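Local coordinates for protein tryptophan halogenase (Shewanella frigidimarina, PDB 2PYX) that probably acts as a flavin-dependent monooxygenase of the tryptophan halogenase family, binding FAD to halogenate an aromatic substrate, at residues Asn253-Ala258 with Tyr297-Ser302; Asn281-Asp286 with Glu358-Ser363; Glu238-Pro243 with Cys342-Cys347; Ile348-Ala353 with Glu369-Thr374. All coordinates share one frame; numbering follows the deposited sequence. Where two conformers were deposited one is given.

Contact 1: Asn253-Ala258 with Tyr297-Ser302; sequences NDRALA and YVYSSS
A classic beta bulge opens this antiparallel strand pair: D254 and R255 both face Y299. D254 N donates to Y299 O at 3.0 Å, and R255 N adds a weak bond to the same oxygen. Beyond the bulge, Y299 N bonds R255 O, and L257 and Y297 exchange two backbone bonds. A256 and V298 form a non-hydrogen-bonded pair between them.

Y299 CG sits between its backbone N and carbonyl carbon (chi1 64°), laying one ring face under R255 CB, a CH-pi contact of 3.5 Å from CB to the ring centroid. The L257 CB meets the edge of the same ring, 4.1 Å from Y299 CE1. Y299 OH hydrogen-bonds D306.

At the bulge, the D254 carboxylate turns to the loop after the strand. S301 N gives D254 OD1 a nearly straight bond, 2.9 Å at 170°, on the syn side. K248 makes a salt bridge to OD2. The S301 OG lies over one face of the R255 guanidinium, 3.6 Å from R255 CZ. N253 CB packs on V298 CG1 at 3.6 Å.

Strand 330-333 flanks 255-262 on one edge, and strand 282-288 flanks 292-299 on the other. Helix 306-317 lies against L257, Y297 and Y299.

Contact 2: Asn281-Asp286 with Glu358-Ser363; sequences NGWIWD and EPLEAS
W283 carries its CG between the backbone N and the carbonyl carbon (chi1 61°), which swings the indole out toward E358 and L360. E358 has the same first torsion (chi1 65°), and its chain then runs extended to CD. W283 NE1 donates to E358 OE2 over 3.0 Å, with an angle of 155° at the hydrogen. The donor comes from above the carboxylate plane. Y412 also bonds OE2, while N253 holds OE1, so both oxygens of this buried acid have partners.

The six-membered ring of W283 rests against L360. Its CZ2 is 3.6 Å from L360 CB, and L360 CD1 lies over one face, 4.2 Å from the ring centroid. P359 and A362 bound a type II beta turn, closed by A362 N to P359 O at 3.0 Å. This turn lies in the loop between strand 355-356 and helix 363-377. It carries E361, predicted to bind L-tryptophan. W283 thus packs on L360, the residue just before E361. The W97 ring meets that of W283 with the planes at about 45°.

W285 touches the turn more lightly. Its CE3 is 4.0 Å from P359 CG, and the two side chains cross at about a right angle.

Contact 3: Glu238-Pro243 with Cys342-Cys347; sequences EHLQVP and CWQNNC
L240 and Q344 have the most surface buried here, with V242 next. The contact joins the chain just past helix 234-239 to a tight beta hairpin. No hydrogen bond crosses it.

L240 places its CG anti to the carbonyl carbon (chi1 -66°), and CD1 reaches the hairpin. CD1 packs hard on C347 CB at 3.4 Å, tighter than the usual carbon contact. The same methyl lies 3.6 Å from Q344 O. That oxygen already accepts from C347 N, the bond that closes the type II' turn from Q344 to C347.

Q344 meets this loop with its aliphatic part. Its CB is 3.7 Å from V242 CG2, and its CG is 4.2 Å from L240 CB. The chain bends at chi2 (65°), which brings the amide round to the turn. Q344 NE2 donates to N345 OD1 at 2.9 Å and 168°. K341 bonds its OE1. With Q344 cut back to an alanine, V242 and L240 are likely to lose the CG they pack on, and N345 OD1 this donor.

Q241 has positive phi, so the chain turns out of the helix and V242 comes back toward the hairpin. L236 of the helix touches both V242 and Q344, and L235 touches C347. Strand 343-344 lies at one outer edge of the six-stranded sheet, next to strand 347-349. Helix 383-413 lies against W343.

Contact 4: Ile348-Ala353 with Glu369-Thr374; sequences IAIGMA and EWTAST
T371 of helix 363-377 sets its methyl against both I348 and I350, at the end of a strand in what is probably the Rossmann-type, FAD-binding part of the fold.

E369, which begins the segment, bonds S65 and T69 through its carboxylate, and its backbone O takes both S373 N and S373 OG, from opposite faces of its plane. W370 turns its ring to H400, which it meets edge-to-face.

T371 CG2, anti to the backbone N, lies 3.6 Å from I350 CG1 and, in one of two conformers of I348, 3.7 Å from its CD1. Both isoleucines run past T371 in the opposite direction. T371 OG1 bonds the L367 backbone O, one turn back in the same helix. One water joins the two segments, donating to T371 OG1 at 2.8 Å and to A349 O at 2.9 Å. A372 follows, with its CB 4.3 Å from I350 CD1. T22 of helix 16-31 touches both I350 and A372, and the I350 side chain lies near A18, predicted to bind FAD. A glycine in place of I350 would probably open a gap beside T371 CG2 and A372 CB.

T374 closes the segment, its OG1 bonded to W370 O at 2.7 Å.

In the fold
The four contacts fall into two pairs. Contacts 1 and 2 have centres 10 Å apart and share the nine-stranded sheet, where strands 282-288 and 292-299 are neighbours. Contacts 3 and 4 have centres 13 Å apart and share the six-stranded sheet of the probable FAD-binding part, through strands 343-344 and 347-349. Contact 1 is nested within the loop closed by contact 3, and contact 4 follows both in the chain. Contact 2 crosses each of the others. Its second segment leads into helix 363-377, which also supplies contact 4. The nearest atoms of contacts 2 and 4 are about 7 Å apart. That helix thus links the predicted substrate loop to the sheet that probably binds flavin.

Contact 1: Asn253-Ala258 with Tyr297-Ser302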
loop_
_atom_site.group_PDB
_atom_site.type_symbol
_atom_site.label_atom_id
_atom_site.label_comp_id
_atom_site.label_asym_id
_atom_site.label_seq_id
_atom_site.Cartn_x
_atom_site.Cartn_y
_atom_site.Cartn_z
ATOM N N ASN A 253 13.853 -0.843 -11.268
ATOM C CA ASN A 253 13.012 0.278 -11.715
ATOM C C ASN A 253 13.363 1.538 -10.987
ATOM O O ASN A 253 13.334 1.584 -9.760
ATOM C CB ASN A 253 11.550 -0.071 -11.548
ATOM C CG ASN A 253 11.217 -1.323 -12.250
ATOM O OD1 ASN A 253 11.521 -1.468 -13.465
ATOM N ND2 ASN A 253 10.548 -2.212 -11.571
ATOM N N ASP A 254 13.557 2.605 -11.747
ATOM C CA ASP A 254 13.919 3.905 -11.194
ATOM C C ASP A 254 13.253 5.049 -11.969
ATOM O O ASP A 254 13.668 6.199 -11.845
ATOM C CB ASP A 254 15.445 4.089 -11.155
ATOM C CG ASP A 254 16.118 4.003 -12.530
ATOM O OD1 ASP A 254 15.410 3.833 -13.551
ATOM O OD2 ASP A 254 17.368 4.112 -12.552
ATOM N N ARG A 255 12.205 4.716 -12.712
ATOM C CA ARG A 255 11.418 5.709 -13.469
ATOM C C ARG A 255 9.953 5.384 -13.381
ATOM O O ARG A 255 9.582 4.226 -13.275
ATOM C CB ARG A 255 11.811 5.698 -14.935
ATOM C CG ARG A 255 13.233 6.076 -15.220
ATOM C CD ARG A 255 13.501 7.525 -15.039
ATOM N NE ARG A 255 14.842 7.915 -15.466
ATOM C CZ ARG A 255 15.931 7.891 -14.709
ATOM N NH1 ARG A 255 15.890 7.460 -13.459
ATOM N NH2 ARG A 255 17.103 8.322 -15.192
ATOM N N ALA A 256 9.123 6.418 -13.531
ATOM C CA ALA A 256 7.700 6.218 -13.752
ATOM C C ALA A 256 7.230 7.308 -14.687
ATOM O O ALA A 256 7.633 8.470 -14.583
ATOM C CB ALA A 256 6.935 6.261 -12.458
ATOM N N LEU A 257 6.387 6.896 -15.599
ATOM C CA LEU A 257 5.776 7.828 -16.522
ATOM C C LEU A 257 4.265 7.680 -16.340
ATOM O O LEU A 257 3.685 6.647 -16.712
ATOM C CB LEU A 257 6.223 7.504 -17.929
ATOM C CG LEU A 257 5.710 8.472 -18.981
ATOM C CD1 LEU A 257 6.341 9.876 -18.813
ATOM C CD2 LEU A 257 5.978 7.882 -20.373
ATOM N N ALA A 258 3.632 8.755 -15.833
ATOM C CA ALA A 258 2.259 8.689 -15.323
ATOM C C ALA A 258 1.312 9.660 -16.033
ATOM O O ALA A 258 1.733 10.730 -16.481
ATOM C CB ALA A 258 2.259 8.990 -13.866
ATOM N N TYR A 297 3.687 3.823 -16.287
ATOM C CA TYR A 297 4.649 2.816 -16.638
ATOM C C TYR A 297 5.842 2.992 -15.677
ATOM O O TYR A 297 6.487 4.042 -15.635
ATOM C CB TYR A 297 5.141 3.023 -18.072
ATOM C CG TYR A 297 6.081 1.984 -18.630
ATOM C CD1 TYR A 297 6.231 0.730 -18.046
ATOM C CD2 TYR A 297 6.813 2.242 -19.780
ATOM C CE1 TYR A 297 7.123 -0.238 -18.617
ATOM C CE2 TYR A 297 7.683 1.309 -20.312
ATOM C CZ TYR A 297 7.824 0.060 -19.764
ATOM O OH TYR A 297 8.641 -0.893 -20.266
ATOM N N VAL A 298 6.069 1.952 -14.858
ATOM C CA VAL A 298 7.234 1.820 -13.992
ATOM C C VAL A 298 8.271 1.061 -14.780
ATOM O O VAL A 298 8.004 -0.044 -15.235
ATOM C CB VAL A 298 6.836 1.012 -12.743
ATOM C CG1 VAL A 298 8.064 0.621 -11.933
ATOM C CG2 VAL A 298 5.827 1.772 -11.932
ATOM N N TYR A 299 9.469 1.620 -14.879
ATOM C CA TYR A 299 10.484 1.007 -15.727
ATOM C C TYR A 299 11.921 1.311 -15.256
ATOM O O TYR A 299 12.141 2.151 -14.385
ATOM C CB TYR A 299 10.290 1.417 -17.199
ATOM C CG TYR A 299 10.459 2.862 -17.512
ATOM C CD1 TYR A 299 9.400 3.724 -17.406
ATOM C CD2 TYR A 299 11.683 3.375 -17.956
ATOM C CE1 TYR A 299 9.535 5.072 -17.674
ATOM C CE2 TYR A 299 11.828 4.734 -18.234
ATOM C CZ TYR A 299 10.730 5.579 -18.138
ATOM O OH TYR A 299 10.866 6.937 -18.400
ATOM N N SER A 300 12.866 0.606 -15.856
ATOM C CA SER A 300 14.308 0.741 -15.507
ATOM C C SER A 300 15.026 1.535 -16.567
ATOM O O SER A 300 15.082 1.084 -17.712
ATOM C CB SER A 300 14.916 -0.627 -15.428
ATOM O OG SER A 300 16.319 -0.566 -15.302
ATOM N N SER A 301 15.604 2.666 -16.169
ATOM C CA SER A 301 16.377 3.483 -17.128
ATOM C C SER A 301 17.658 2.825 -17.594
ATOM O O SER A 301 18.224 3.258 -18.608
ATOM C CB SER A 301 16.705 4.829 -16.531
ATOM O OG SER A 301 17.438 4.738 -15.334
ATOM N N SER A 302 18.145 1.798 -16.878
ATOM C CA SER A 302 19.300 1.062 -17.379
ATOM C C SER A 302 18.922 -0.013 -18.363
ATOM O O SER A 302 19.827 -0.695 -18.881
ATOM C CB SER A 302 20.153 0.496 -16.255
ATOM O OG SER A 302 19.464 -0.512 -15.559
HETATM O O HOH W 1 17.874 1.345 -13.880
#

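Contact 2: Asn281-Asp286 with Glu358-Ser363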
loop_
_atom_site.group_PDB
_atom_site.type_symbol
_atom_site.label_atom_id
_atom_site.label_comp_id
_atom_site.label_asym_id
_atom_site.label_seq_id
_atom_site.Cartn_x
_atom_site.Cartn_y
_atom_site.Cartn_z
ATOM N N ASN A 281 10.191 -3.739 -20.166
ATOM C CA ASN A 281 11.161 -3.157 -19.257
ATOM C C ASN A 281 10.565 -2.636 -17.963
ATOM O O ASN A 281 11.135 -1.729 -17.348
ATOM C CB ASN A 281 11.974 -2.073 -19.982
ATOM C CG ASN A 281 12.822 -2.661 -21.060
ATOM O OD1 ASN A 281 13.745 -3.396 -20.777
ATOM N ND2 ASN A 281 12.512 -2.350 -22.317
ATOM N N GLY A 282 9.437 -3.212 -17.565
ATOM C CA GLY A 282 8.761 -2.803 -16.354
ATOM C C GLY A 282 7.311 -3.256 -16.394
ATOM O O GLY A 282 7.008 -4.323 -16.908
ATOM N N TRP A 283 6.424 -2.450 -15.854
ATOM C CA TRP A 283 5.007 -2.796 -15.812
ATOM C C TRP A 283 4.199 -1.528 -15.743
ATOM O O TRP A 283 4.668 -0.478 -15.264
ATOM C CB TRP A 283 4.710 -3.732 -14.628
ATOM C CG TRP A 283 5.015 -3.144 -13.287
ATOM C CD1 TRP A 283 6.241 -3.105 -12.628
ATOM C CD2 TRP A 283 4.078 -2.507 -12.408
ATOM N NE1 TRP A 283 6.091 -2.460 -11.423
ATOM C CE2 TRP A 283 4.781 -2.102 -11.253
ATOM C CE3 TRP A 283 2.711 -2.237 -12.473
ATOM C CZ2 TRP A 283 4.161 -1.421 -10.193
ATOM C CZ3 TRP A 283 2.074 -1.629 -11.392
ATOM C CH2 TRP A 283 2.809 -1.222 -10.262
ATOM N N ILE A 284 2.949 -1.630 -16.216
ATOM C CA ILE A 284 2.029 -0.512 -16.224
ATOM C C ILE A 284 0.880 -0.692 -15.239
ATOM O O ILE A 284 0.229 -1.738 -15.263
ATOM C CB ILE A 284 1.485 -0.312 -17.630
ATOM C CG1 ILE A 284 2.601 0.266 -18.489
ATOM C CG2 ILE A 284 0.308 0.625 -17.653
ATOM C CD1 ILE A 284 2.261 0.399 -19.999
ATOM N N TRP A 285 0.710 0.288 -14.346
ATOM C CA TRP A 285 -0.401 0.280 -13.389
ATOM C C TRP A 285 -1.613 0.935 -14.028
ATOM O O TRP A 285 -1.484 1.767 -14.942
ATOM C CB TRP A 285 -0.068 0.969 -12.080
ATOM C CG TRP A 285 -0.143 2.461 -12.073
ATOM C CD1 TRP A 285 -1.265 3.242 -12.102
ATOM C CD2 TRP A 285 0.961 3.361 -11.941
ATOM N NE1 TRP A 285 -0.922 4.572 -11.992
ATOM C CE2 TRP A 285 0.447 4.663 -11.902
ATOM C CE3 TRP A 285 2.354 3.180 -11.850
ATOM C CZ2 TRP A 285 1.276 5.783 -11.777
ATOM C CZ3 TRP A 285 3.162 4.285 -11.748
ATOM C CH2 TRP A 285 2.624 5.571 -11.721
ATOM N N ASP A 286 -2.792 0.534 -13.560
ATOM C CA ASP A 286 -4.029 1.065 -14.118
ATOM C C ASP A 286 -4.998 1.048 -12.941
ATOM O O ASP A 286 -5.381 -0.025 -12.481
ATOM C CB ASP A 286 -4.464 0.228 -15.323
ATOM C CG ASP A 286 -5.638 0.844 -16.084
ATOM O OD1 ASP A 286 -6.509 1.476 -15.437
ATOM O OD2 ASP A 286 -5.693 0.619 -17.323
ATOM N N GLU A 358 8.806 1.520 -6.215
ATOM C CA GLU A 358 7.661 1.396 -7.117
ATOM C C GLU A 358 6.391 0.952 -6.379
ATOM O O GLU A 358 6.456 0.163 -5.405
ATOM C CB GLU A 358 7.987 0.348 -8.198
ATOM C CG GLU A 358 8.176 -1.058 -7.649
ATOM C CD GLU A 358 8.844 -1.928 -8.649
ATOM O OE1 GLU A 358 10.060 -1.742 -8.860
ATOM O OE2 GLU A 358 8.120 -2.736 -9.292
ATOM N N PRO A 359 5.221 1.390 -6.842
ATOM C CA PRO A 359 3.943 1.079 -6.198
ATOM C C PRO A 359 3.392 -0.314 -6.471
ATOM O O PRO A 359 2.177 -0.535 -6.381
ATOM C CB PRO A 359 3.012 2.148 -6.783
ATOM C CG PRO A 359 3.580 2.419 -8.099
ATOM C CD PRO A 359 5.055 2.336 -7.968
ATOM N N LEU A 360 4.281 -1.273 -6.756
ATOM C CA LEU A 360 3.887 -2.657 -6.914
ATOM C C LEU A 360 3.450 -3.106 -5.529
ATOM O O LEU A 360 4.204 -3.006 -4.561
ATOM C CB LEU A 360 5.064 -3.502 -7.375
ATOM C CG LEU A 360 4.883 -4.988 -7.681
ATOM C CD1 LEU A 360 3.854 -5.169 -8.739
ATOM C CD2 LEU A 360 6.174 -5.621 -8.136
ATOM N N GLU A 361 2.249 -3.611 -5.449
ATOM C CA GLU A 361 1.604 -4.022 -4.210
ATOM C C GLU A 361 1.282 -2.859 -3.263
ATOM O O GLU A 361 0.940 -3.115 -2.089
ATOM C CB GLU A 361 2.353 -5.138 -3.482
ATOM C CG GLU A 361 2.426 -6.415 -4.293
ATOM C CD GLU A 361 1.114 -7.172 -4.372
ATOM O OE1 GLU A 361 0.149 -6.798 -3.663
ATOM O OE2 GLU A 361 1.058 -8.139 -5.145
ATOM N N ALA A 362 1.375 -1.616 -3.733
ATOM C CA ALA A 362 0.830 -0.469 -3.019
ATOM C C ALA A 362 1.307 -0.404 -1.557
ATOM O O ALA A 362 0.510 -0.361 -0.613
ATOM C CB ALA A 362 -0.722 -0.453 -3.143
ATOM N N SER A 363 2.607 -0.344 -1.360
ATOM C CA SER A 363 3.148 -0.313 -0.013
ATOM C C SER A 363 3.103 1.054 0.618
ATOM O O SER A 363 3.195 1.173 1.836
ATOM C CB SER A 363 4.579 -0.871 0.028
ATOM O OG SER A 363 5.470 -0.085 -0.725
#

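Contact 3: Glu238-Pro243 with Cys342-Cys347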
loop_
_atom_site.group_PDB
_atom_site.type_symbol
_atom_site.label_atom_id
_atom_site.label_comp_id
_atom_site.label_asym_id
_atom_site.label_seq_id
_atom_site.Cartn_x
_atom_site.Cartn_y
_atom_site.Cartn_z
ATOM N N GLU A 238 18.481 14.143 6.128
ATOM C CA GLU A 238 19.432 15.267 6.036
ATOM C C GLU A 238 19.900 15.732 7.408
ATOM O O GLU A 238 21.090 15.562 7.768
ATOM C CB GLU A 238 18.841 16.405 5.237
ATOM C CG GLU A 238 18.668 16.062 3.777
ATOM C CD GLU A 238 20.006 15.687 3.093
ATOM O OE1 GLU A 238 21.053 16.302 3.427
ATOM O OE2 GLU A 238 20.006 14.764 2.240
ATOM N N HIS A 239 18.997 16.247 8.241
ATOM C CA HIS A 239 19.437 16.794 9.543
ATOM C C HIS A 239 20.107 15.746 10.425
ATOM O O HIS A 239 21.126 16.034 11.090
ATOM C CB HIS A 239 18.240 17.406 10.286
ATOM C CG HIS A 239 18.598 18.098 11.565
ATOM N ND1 HIS A 239 19.272 19.310 11.604
ATOM C CD2 HIS A 239 18.349 17.756 12.848
ATOM C CE1 HIS A 239 19.419 19.671 12.871
ATOM N NE2 HIS A 239 18.873 18.750 13.644
ATOM N N LEU A 240 19.520 14.548 10.497
ATOM C CA LEU A 240 20.022 13.479 11.365
ATOM C C LEU A 240 20.920 12.439 10.689
ATOM O O LEU A 240 21.384 11.504 11.350
ATOM C CB LEU A 240 18.854 12.829 12.118
ATOM C CG LEU A 240 18.148 13.746 13.126
ATOM C CD1 LEU A 240 16.832 13.136 13.572
ATOM C CD2 LEU A 240 19.027 14.051 14.336
ATOM N N GLN A 241 21.112 12.600 9.387
ATOM C CA GLN A 241 22.068 11.816 8.619
ATOM C C GLN A 241 21.825 10.316 8.668
ATOM O O GLN A 241 22.769 9.525 8.619
ATOM C CB GLN A 241 23.498 12.199 9.043
ATOM C CG GLN A 241 23.849 13.591 8.581
ATOM C CD GLN A 241 24.099 13.673 7.080
ATOM O OE1 GLN A 241 25.019 13.029 6.567
ATOM N NE2 GLN A 241 23.289 14.462 6.370
ATOM N N VAL A 242 20.549 9.897 8.708
ATOM C CA VAL A 242 20.252 8.477 8.660
ATOM C C VAL A 242 20.489 7.998 7.239
ATOM O O VAL A 242 19.908 8.533 6.325
ATOM C CB VAL A 242 18.805 8.185 9.088
ATOM C CG1 VAL A 242 18.478 6.716 8.893
ATOM C CG2 VAL A 242 18.601 8.596 10.545
ATOM N N PRO A 243 21.328 6.978 7.066
ATOM C CA PRO A 243 21.673 6.512 5.713
ATOM C C PRO A 243 20.522 5.903 4.936
ATOM O O PRO A 243 19.597 5.316 5.516
ATOM C CB PRO A 243 22.726 5.419 5.949
ATOM C CG PRO A 243 23.090 5.487 7.317
ATOM C CD PRO A 243 22.058 6.226 8.102
ATOM N N CYS A 342 13.702 4.200 10.715
ATOM C CA CYS A 342 12.675 5.260 10.612
ATOM C C CYS A 342 12.669 6.214 11.813
ATOM O O CYS A 342 12.042 7.265 11.720
ATOM C CB CYS A 342 11.258 4.724 10.451
ATOM S SG CYS A 342 10.573 3.843 11.849
ATOM N N TRP A 343 13.355 5.878 12.895
ATOM C CA TRP A 343 13.279 6.645 14.136
ATOM C C TRP A 343 14.705 6.845 14.684
ATOM O O TRP A 343 15.389 5.884 14.987
ATOM C CB TRP A 343 12.406 5.923 15.153
ATOM C CG TRP A 343 12.014 6.689 16.377
ATOM C CD1 TRP A 343 12.661 7.748 16.946
ATOM C CD2 TRP A 343 10.871 6.405 17.197
ATOM N NE1 TRP A 343 11.966 8.158 18.087
ATOM C CE2 TRP A 343 10.876 7.350 18.266
ATOM C CE3 TRP A 343 9.851 5.436 17.147
ATOM C CZ2 TRP A 343 9.906 7.353 19.237
ATOM C CZ3 TRP A 343 8.884 5.446 18.101
ATOM C CH2 TRP A 343 8.918 6.402 19.150
ATOM N N GLN A 344 15.161 8.098 14.700
ATOM C CA GLN A 344 16.500 8.445 15.182
ATOM C C GLN A 344 16.324 9.603 16.160
ATOM O O GLN A 344 15.669 10.592 15.833
ATOM C CB GLN A 344 17.380 8.885 13.997
ATOM C CG GLN A 344 18.794 9.311 14.375
ATOM C CD GLN A 344 19.587 8.158 14.947
ATOM O OE1 GLN A 344 19.772 7.108 14.301
ATOM N NE2 GLN A 344 20.063 8.328 16.180
ATOM N N ASN A 345 16.945 9.487 17.328
ATOM C CA ASN A 345 16.760 10.453 18.390
ATOM C C ASN A 345 15.240 10.608 18.593
ATOM O O ASN A 345 14.535 9.613 18.853
ATOM C CB ASN A 345 17.503 11.752 18.043
ATOM C CG ASN A 345 19.003 11.614 18.138
ATOM O OD1 ASN A 345 19.642 11.022 17.268
ATOM N ND2 ASN A 345 19.571 12.125 19.223
ATOM N N ASN A 346 14.737 11.830 18.492
ATOM C CA ASN A 346 13.307 12.134 18.718
ATOM C C ASN A 346 12.584 12.485 17.442
ATOM O O ASN A 346 11.642 13.283 17.435
ATOM C CB ASN A 346 13.125 13.255 19.753
ATOM C CG ASN A 346 13.716 14.553 19.324
ATOM O OD1 ASN A 346 14.658 14.631 18.509
ATOM N ND2 ASN A 346 13.150 15.653 19.875
ATOM N N CYS A 347 13.018 11.851 16.347
ATOM C CA CYS A 347 12.483 12.092 15.022
ATOM C C CYS A 347 12.090 10.765 14.381
ATOM O O CYS A 347 12.905 9.840 14.298
ATOM C CB CYS A 347 13.495 12.808 14.122
ATOM S SG CYS A 347 12.908 13.090 12.418
#

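Contact 4: Ile348-Ala353 with Glu369-Thr374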
loop_
_atom_site.group_PDB
_atom_site.type_symbol
_atom_site.label_atom_id
_atom_site.label_comp_id
_atom_site.label_asym_id
_atom_site.label_seq_id
_atom_site.Cartn_x
_atom_site.Cartn_y
_atom_site.Cartn_z
ATOM N N ILE A 348 10.845 10.693 13.926
ATOM C CA ILE A 348 10.390 9.525 13.171
ATOM C C ILE A 348 9.895 9.966 11.791
ATOM O O ILE A 348 9.158 10.932 11.641
ATOM C CB ILE A 348 9.365 8.705 13.995
ATOM C CG1 ILE A 348 9.047 7.359 13.326
ATOM C CG2 ILE A 348 8.114 9.513 14.314
ATOM C CD1 ILE A 348 8.106 6.478 14.142
ATOM N N ALA A 349 10.331 9.238 10.761
ATOM C CA ALA A 349 9.972 9.542 9.390
ATOM C C ALA A 349 8.763 8.697 8.976
ATOM O O ALA A 349 8.727 7.477 9.199
ATOM C CB ALA A 349 11.124 9.309 8.437
ATOM N N ILE A 350 7.793 9.349 8.351
ATOM C CA ILE A 350 6.579 8.683 7.898
ATOM C C ILE A 350 6.303 9.113 6.447
ATOM O O ILE A 350 6.361 10.318 6.118
ATOM C CB ILE A 350 5.377 8.969 8.832
ATOM C CG1 ILE A 350 5.729 8.530 10.265
ATOM C CG2 ILE A 350 4.097 8.330 8.332
ATOM C CD1 ILE A 350 4.626 8.611 11.302
ATOM N N GLY A 351 6.029 8.135 5.598
ATOM C CA GLY A 351 5.877 8.366 4.188
ATOM C C GLY A 351 7.208 8.292 3.464
ATOM O O GLY A 351 8.108 7.522 3.876
HETATM N N MSE A 352 7.315 9.025 2.356
HETATM C CA MSE A 352 8.490 8.970 1.484
HETATM C C MSE A 352 9.770 9.433 2.172
HETATM O O MSE A 352 10.878 9.085 1.728
HETATM C CB MSE A 352 8.237 9.778 0.219
HETATM C CG MSE A 352 7.039 9.236 -0.525
HETATM SE SE MSE A 352 6.581 10.227 -2.135
HETATM C CE MSE A 352 8.114 10.143 -2.908
ATOM N N ALA A 353 9.635 10.212 3.255
ATOM C CA ALA A 353 10.802 10.602 4.025
ATOM C C ALA A 353 11.519 9.383 4.605
ATOM O O ALA A 353 12.738 9.440 4.858
ATOM C CB ALA A 353 10.456 11.574 5.138
ATOM N N GLU A 369 0.281 4.125 7.370
ATOM C CA GLU A 369 -0.662 3.657 8.391
ATOM C C GLU A 369 0.080 2.865 9.467
ATOM O O GLU A 369 -0.217 3.017 10.631
ATOM C CB GLU A 369 -1.696 2.748 7.746
ATOM C CG GLU A 369 -2.661 3.353 6.748
ATOM C CD GLU A 369 -3.568 2.234 6.258
ATOM O OE1 GLU A 369 -4.557 1.955 6.933
ATOM O OE2 GLU A 369 -3.250 1.588 5.234
ATOM N N TRP A 370 0.987 1.975 9.070
ATOM C CA TRP A 370 1.702 1.162 10.043
ATOM C C TRP A 370 2.508 2.075 10.961
ATOM O O TRP A 370 2.473 1.938 12.172
ATOM C CB TRP A 370 2.640 0.111 9.376
ATOM C CG TRP A 370 3.480 -0.499 10.418
ATOM C CD1 TRP A 370 3.090 -1.470 11.327
ATOM C CD2 TRP A 370 4.814 -0.127 10.789
ATOM N NE1 TRP A 370 4.106 -1.720 12.207
ATOM C CE2 TRP A 370 5.182 -0.924 11.906
ATOM C CE3 TRP A 370 5.753 0.766 10.281
ATOM C CZ2 TRP A 370 6.413 -0.786 12.541
ATOM C CZ3 TRP A 370 6.985 0.864 10.898
ATOM C CH2 TRP A 370 7.301 0.098 12.026
ATOM N N THR A 371 3.263 3.000 10.381
ATOM C CA THR A 371 4.175 3.761 11.198
ATOM C C THR A 371 3.398 4.677 12.175
ATOM O O THR A 371 3.709 4.779 13.371
ATOM C CB THR A 371 5.154 4.610 10.364
ATOM O OG1 THR A 371 5.714 3.850 9.280
ATOM C CG2 THR A 371 6.280 5.092 11.266
ATOM N N ALA A 372 2.371 5.350 11.657
ATOM C CA ALA A 372 1.567 6.260 12.457
ATOM C C ALA A 372 0.792 5.511 13.539
ATOM O O ALA A 372 0.722 5.958 14.681
ATOM C CB ALA A 372 0.621 7.061 11.562
ATOM N N SER A 373 0.178 4.400 13.157
ATOM C CA SER A 373 -0.578 3.625 14.141
ATOM C C SER A 373 0.360 3.054 15.226
ATOM O O SER A 373 0.001 3.016 16.399
ATOM C CB SER A 373 -1.408 2.501 13.491
ATOM O OG SER A 373 -0.602 1.532 12.840
ATOM N N THR A 374 1.547 2.614 14.825
ATOM C CA THR A 374 2.519 2.095 15.769
ATOM C C THR A 374 2.948 3.171 16.726
ATOM O O THR A 374 3.012 2.937 17.930
ATOM C CB THR A 374 3.723 1.508 15.007
ATOM O OG1 THR A 374 3.231 0.402 14.239
ATOM C CG2 THR A 374 4.766 1.021 15.941
HETATM O O HOH W 2 7.993 4.925 8.100
#